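Local coordinates for protein transcriptional regulator, MerR-family (Cupriavidus metallidurans CH34, PDB 5GPE) that is probably a DNA-binding transcriptional regulator of the MerR family, a dimeric protein that binds lead(II) and is thought to control transcription in response to it, at residues L68-R71 and E75-C78; L49-C54 and D62-L67. One frame throughout, in Å; residues are numbered along the deposited sequence.

Contact 1: residues L68-R71 and E75-C78; sequences LNLR and ELGC. With PB (lead (II) ion), chain J.
Apolar packing between Leu70 and Leu76 carries this small contact, in which the last turn of helix 61-71 meets the loop that doubles back beside it. The two leucines meet methyl to methyl, Leu70 CD2 lying 4.2 Å from Leu76 CD1. Leu76 directs its CB at the helix, whereas Leu70 starts off obliquely and reaches the loop only with the end of its side chain. The same CD2 of Leu70 brushes the backbone at Gly77 O, 4.4 Å away. In all, 97 Å² is buried, and Leu70 is further enclosed by Glu80 and Val81 of helix 79-111.

The metal bond belongs to the loop. Cys78 SG binds the lead ion at 2.6 Å, and the angle at sulfur from CB to the metal is about 99°, as expected of a thiolate donor. With chi1 at 72°, SG is tucked between the backbone N and carbonyl carbon of its own residue. A cysteine at the start of the long dimerisation helix, here the N-cap of helix 79-111, is a feature of MerR-family sensors of divalent metals such as mercury and lead, and offers its sulfur to a site at the subunit interface. The helix start may favour the ionised thiol. Cys113 and Cys122 also bind lead, and Cys78 packs on Cys122 of the second subunit, consistent with a site shared between chains.

Polar bonds tie both segments to that subunit. Leu70 O is hydrogen-bonded to Ser119 OG of the second subunit, and Leu76 and Cys78 make backbone hydrogen bonds to the same chain.

Contact 2: residues L49-C54 and D62-L67; sequences LFIRRC and DEIRQL
The ring of Phe50 meets Leu67 at its edge: CZ points at Leu67 CB, 4.1 Å away and near the ring plane, while the two side chains cross at about a right angle. Cys54 SG sits above one side of the ring, out past its rim, 3.5 Å from Phe50 CE1. Among the other flat groups, the Arg65 guanidinium has Asp62 at its edge. Their salt bridge, Arg65 NH2 to Asp62 OD1 at 3.1 Å, reaches the oxygen from well above the carboxylate plane (51° out of it), and Arg65 NH1 has a second partner in Glu24.

This helix pair, 42-56 followed by 61-71, is part of the MerR-type DNA-binding region and links its N-terminal helix-turn-helix to the long helix 79-111. The segment axes approach to 10.6 Å, running in broadly opposed directions but steeply inclined, at 134°, and their interface is buried and apolar.

Ile64 wedges between Ile51 and Cys54 of helix 42-56. Its chi1 of -68° puts CG1 anti to the carbonyl carbon and CG2 anti to the backbone N, so that CG1 packs against Cys54 CB at 3.6 Å and CG2 faces Ile51 CG1 at 4.2 Å. Cys54 also turns its sulfur to Leu67, with SG 3.9 Å from Leu67 CD1. Beyond the pair, Leu67 rests on Val81 and Leu84 of helix 79-111 and on Leu125 of the second subunit.

In the fold
Helix 61-71 serves both contacts: its earlier turns pack on helix 42-56 in contact 2, and its last turn receives the lead-bearing loop in contact 1. The centres of the two lie 13 Å apart, yet they touch through Phe50. Leu68 CD2 approaches Phe50 CD1 at 3.6 Å and Arg71 NH1 lies 3.7 Å from Phe50 CD2, both on the side of the ring plane away from Cys54 SG, beyond the rim. Leu67 of contact 2 comes within about 8 Å of the lead ion bound by Cys78, measured from its side chain. Both contacts also meet the second subunit, and together they take in the lead-binding Cys78 and part of the DNA-binding region.

Contact 1: residues L68-R71 and E75-C78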
loop_
_atom_site.group_PDB
_atom_site.type_symbol
_atom_site.label_atom_id
_atom_site.label_comp_id
_atom_site.label_asym_id
_atom_site.label_seq_id
_atom_site.Cartn_x
_atom_site.Cartn_y
_atom_site.Cartn_z
ATOM N N LEU B 68 16.301 -4.935 -14.295
ATOM C CA LEU B 68 17.078 -6.149 -14.577
ATOM C C LEU B 68 17.264 -6.377 -16.085
ATOM O O LEU B 68 18.350 -6.758 -16.529
ATOM C CB LEU B 68 16.440 -7.382 -13.920
ATOM C CG LEU B 68 16.561 -7.465 -12.390
ATOM C CD1 LEU B 68 15.695 -8.583 -11.846
ATOM C CD2 LEU B 68 18.006 -7.670 -11.952
ATOM N N ASN B 69 16.198 -6.182 -16.855
ATOM C CA ASN B 69 16.263 -6.341 -18.319
ATOM C C ASN B 69 17.258 -5.362 -18.969
ATOM O O ASN B 69 18.036 -5.748 -19.839
ATOM C CB ASN B 69 14.871 -6.205 -18.953
ATOM C CG ASN B 69 14.007 -7.464 -18.779
ATOM O OD1 ASN B 69 14.500 -8.581 -18.564
ATOM N ND2 ASN B 69 12.699 -7.284 -18.900
ATOM N N LEU B 70 17.271 -4.120 -18.489
ATOM C CA LEU B 70 18.265 -3.128 -18.914
ATOM C C LEU B 70 19.699 -3.458 -18.420
ATOM O O LEU B 70 20.675 -3.334 -19.184
ATOM C CB LEU B 70 17.868 -1.749 -18.432
ATOM C CG LEU B 70 16.636 -1.216 -19.162
ATOM C CD1 LEU B 70 15.912 -0.169 -18.330
ATOM C CD2 LEU B 70 17.011 -0.683 -20.541
ATOM N N ARG B 71 19.828 -3.911 -17.177
ATOM C CA ARG B 71 21.132 -4.396 -16.647
ATOM C C ARG B 71 21.709 -5.546 -17.497
ATOM O O ARG B 71 22.914 -5.617 -17.731
ATOM C CB ARG B 71 20.974 -4.816 -15.172
ATOM C CG ARG B 71 22.195 -5.405 -14.470
ATOM C CD ARG B 71 21.910 -5.656 -12.984
ATOM N NE ARG B 71 22.488 -6.909 -12.457
ATOM C CZ ARG B 71 23.394 -7.034 -11.480
ATOM N NH1 ARG B 71 23.914 -5.976 -10.855
ATOM N NH2 ARG B 71 23.790 -8.256 -11.124
ATOM N N GLU B 75 24.851 -2.842 -23.695
ATOM C CA GLU B 75 25.005 -2.057 -24.925
ATOM C C GLU B 75 23.932 -0.991 -25.152
ATOM O O GLU B 75 24.131 -0.105 -25.972
ATOM C CB GLU B 75 25.078 -2.998 -26.156
ATOM C CG GLU B 75 23.759 -3.594 -26.662
ATOM C CD GLU B 75 23.166 -4.706 -25.785
ATOM O OE1 GLU B 75 23.762 -5.070 -24.746
ATOM O OE2 GLU B 75 22.079 -5.217 -26.125
ATOM N N LEU B 76 22.803 -1.076 -24.436
ATOM C CA LEU B 76 21.688 -0.120 -24.616
ATOM C C LEU B 76 21.937 1.203 -23.929
ATOM O O LEU B 76 22.611 1.266 -22.907
ATOM C CB LEU B 76 20.360 -0.699 -24.085
ATOM C CG LEU B 76 19.825 -1.981 -24.744
ATOM C CD1 LEU B 76 18.583 -2.524 -24.030
ATOM C CD2 LEU B 76 19.539 -1.778 -26.219
ATOM N N GLY B 77 21.312 2.249 -24.452
ATOM C CA GLY B 77 21.189 3.509 -23.729
ATOM C C GLY B 77 20.458 3.268 -22.412
ATOM O O GLY B 77 19.564 2.415 -22.313
ATOM N N CYS B 78 20.858 3.993 -21.370
ATOM C CA CYS B 78 20.227 3.866 -20.031
ATOM C C CYS B 78 19.225 4.985 -19.694
ATOM O O CYS B 78 18.769 5.095 -18.535
ATOM C CB CYS B 78 21.306 3.769 -18.959
ATOM S SG CYS B 78 22.203 5.284 -18.615
HETATM PB PB PB J . 21.026 5.921 -16.406
#

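Contact 2: residues L49-C54 and D62-L67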
loop_
_atom_site.group_PDB
_atom_site.type_symbol
_atom_site.label_atom_id
_atom_site.label_comp_id
_atom_site.label_asym_id
_atom_site.label_seq_id
_atom_site.Cartn_x
_atom_site.Cartn_y
_atom_site.Cartn_z
ATOM N N LEU B 49 21.151 -9.317 -4.108
ATOM C CA LEU B 49 21.545 -8.063 -3.494
ATOM C C LEU B 49 21.005 -6.858 -4.278
ATOM O O LEU B 49 20.550 -5.891 -3.673
ATOM C CB LEU B 49 23.063 -7.983 -3.322
ATOM C CG LEU B 49 23.677 -9.048 -2.406
ATOM C CD1 LEU B 49 25.192 -8.879 -2.339
ATOM C CD2 LEU B 49 23.091 -9.034 -0.998
ATOM N N PHE B 50 21.040 -6.931 -5.607
ATOM C CA PHE B 50 20.483 -5.890 -6.479
ATOM C C PHE B 50 18.991 -5.733 -6.220
ATOM O O PHE B 50 18.510 -4.631 -6.029
ATOM C CB PHE B 50 20.731 -6.235 -7.967
ATOM C CG PHE B 50 20.193 -5.217 -8.941
ATOM C CD1 PHE B 50 18.870 -5.275 -9.380
ATOM C CD2 PHE B 50 21.007 -4.205 -9.435
ATOM C CE1 PHE B 50 18.381 -4.336 -10.279
ATOM C CE2 PHE B 50 20.525 -3.274 -10.332
ATOM C CZ PHE B 50 19.207 -3.328 -10.749
ATOM N N ILE B 51 18.280 -6.846 -6.181
ATOM C CA ILE B 51 16.841 -6.866 -5.878
ATOM C C ILE B 51 16.546 -6.253 -4.497
ATOM O O ILE B 51 15.625 -5.444 -4.361
ATOM C CB ILE B 51 16.254 -8.298 -5.951
ATOM C CG1 ILE B 51 16.302 -8.815 -7.398
ATOM C CG2 ILE B 51 14.804 -8.333 -5.461
ATOM C CD1 ILE B 51 16.112 -10.303 -7.520
ATOM N N ARG B 52 17.315 -6.618 -3.494
ATOM C CA ARG B 52 17.176 -6.119 -2.150
ATOM C C ARG B 52 17.303 -4.606 -2.120
ATOM O O ARG B 52 16.527 -3.972 -1.514
ATOM C CB ARG B 52 18.200 -6.749 -1.181
ATOM C CG ARG B 52 18.196 -6.189 0.236
ATOM C CD ARG B 52 19.602 -5.991 0.804
ATOM N NE ARG B 52 20.089 -7.253 1.293
ATOM C CZ ARG B 52 21.298 -7.489 1.794
ATOM N NH1 ARG B 52 22.202 -6.529 1.857
ATOM N NH2 ARG B 52 21.580 -8.688 2.217
ATOM N N ARG B 53 18.296 -4.061 -2.793
ATOM C CA ARG B 53 18.502 -2.598 -2.801
ATOM C C ARG B 53 17.359 -1.866 -3.514
ATOM O O ARG B 53 16.940 -0.789 -3.080
ATOM C CB ARG B 53 19.844 -2.229 -3.416
ATOM C CG ARG B 53 21.044 -2.718 -2.600
ATOM C CD ARG B 53 22.350 -2.441 -3.314
ATOM N NE ARG B 53 23.439 -3.205 -2.709
ATOM C CZ ARG B 53 24.135 -4.186 -3.288
ATOM N NH1 ARG B 53 23.910 -4.577 -4.544
ATOM N NH2 ARG B 53 25.085 -4.789 -2.585
ATOM N N CYS B 54 16.862 -2.454 -4.603
ATOM C CA CYS B 54 15.723 -1.894 -5.316
ATOM C C CYS B 54 14.469 -1.867 -4.450
ATOM O O CYS B 54 13.746 -0.859 -4.420
ATOM C CB CYS B 54 15.430 -2.677 -6.583
ATOM S SG CYS B 54 16.653 -2.492 -7.883
ATOM N N ASP B 62 7.542 -5.093 -10.915
ATOM C CA ASP B 62 7.505 -4.667 -12.336
ATOM C C ASP B 62 8.646 -3.709 -12.700
ATOM O O ASP B 62 9.285 -3.856 -13.744
ATOM C CB ASP B 62 6.159 -4.009 -12.679
ATOM C CG ASP B 62 4.999 -4.986 -12.594
ATOM O OD1 ASP B 62 5.114 -6.095 -13.156
ATOM O OD2 ASP B 62 3.980 -4.651 -11.959
ATOM N N GLU B 63 8.909 -2.739 -11.828
ATOM C CA GLU B 63 10.059 -1.829 -12.007
ATOM C C GLU B 63 11.388 -2.575 -11.955
ATOM O O GLU B 63 12.308 -2.294 -12.718
ATOM C CB GLU B 63 10.048 -0.727 -10.948
ATOM C CG GLU B 63 8.905 0.275 -11.092
ATOM C CD GLU B 63 8.808 1.212 -9.897
ATOM O OE1 GLU B 63 8.454 0.753 -8.784
ATOM O OE2 GLU B 63 9.132 2.415 -10.056
ATOM N N ILE B 64 11.485 -3.532 -11.049
ATOM C CA ILE B 64 12.721 -4.301 -10.877
ATOM C C ILE B 64 12.997 -5.176 -12.098
ATOM O O ILE B 64 14.134 -5.320 -12.519
ATOM C CB ILE B 64 12.694 -5.120 -9.567
ATOM C CG1 ILE B 64 12.748 -4.162 -8.381
ATOM C CG2 ILE B 64 13.871 -6.099 -9.488
ATOM C CD1 ILE B 64 12.393 -4.783 -7.043
ATOM N N ARG B 65 11.935 -5.743 -12.641
ATOM C CA ARG B 65 11.959 -6.562 -13.831
ATOM C C ARG B 65 12.537 -5.679 -14.977
ATOM O O ARG B 65 13.399 -6.072 -15.678
ATOM C CB ARG B 65 10.565 -7.130 -14.164
ATOM C CG ARG B 65 10.563 -8.563 -14.663
ATOM C CD ARG B 65 9.273 -9.432 -14.508
ATOM N NE ARG B 65 8.211 -8.791 -13.776
ATOM C CZ ARG B 65 7.525 -9.313 -12.778
ATOM N NH1 ARG B 65 7.724 -10.523 -12.397
ATOM N NH2 ARG B 65 6.637 -8.605 -12.160
ATOM N N GLN B 66 12.025 -4.477 -15.100
ATOM C CA GLN B 66 12.487 -3.491 -16.107
ATOM C C GLN B 66 13.964 -3.146 -15.926
ATOM O O GLN B 66 14.730 -3.197 -16.888
ATOM C CB GLN B 66 11.645 -2.163 -16.126
ATOM C CG GLN B 66 10.308 -2.367 -16.820
ATOM C CD GLN B 66 9.495 -1.084 -16.992
ATOM O OE1 GLN B 66 9.925 0.013 -16.626
ATOM N NE2 GLN B 66 8.325 -1.222 -17.596
ATOM N N LEU B 67 14.368 -2.871 -14.685
ATOM C CA LEU B 67 15.777 -2.556 -14.399
ATOM C C LEU B 67 16.712 -3.724 -14.692
ATOM O O LEU B 67 17.784 -3.526 -15.277
ATOM C CB LEU B 67 15.967 -2.112 -12.948
ATOM C CG LEU B 67 15.333 -0.774 -12.581
ATOM C CD1 LEU B 67 15.415 -0.591 -11.086
ATOM C CD2 LEU B 67 16.020 0.377 -13.280
#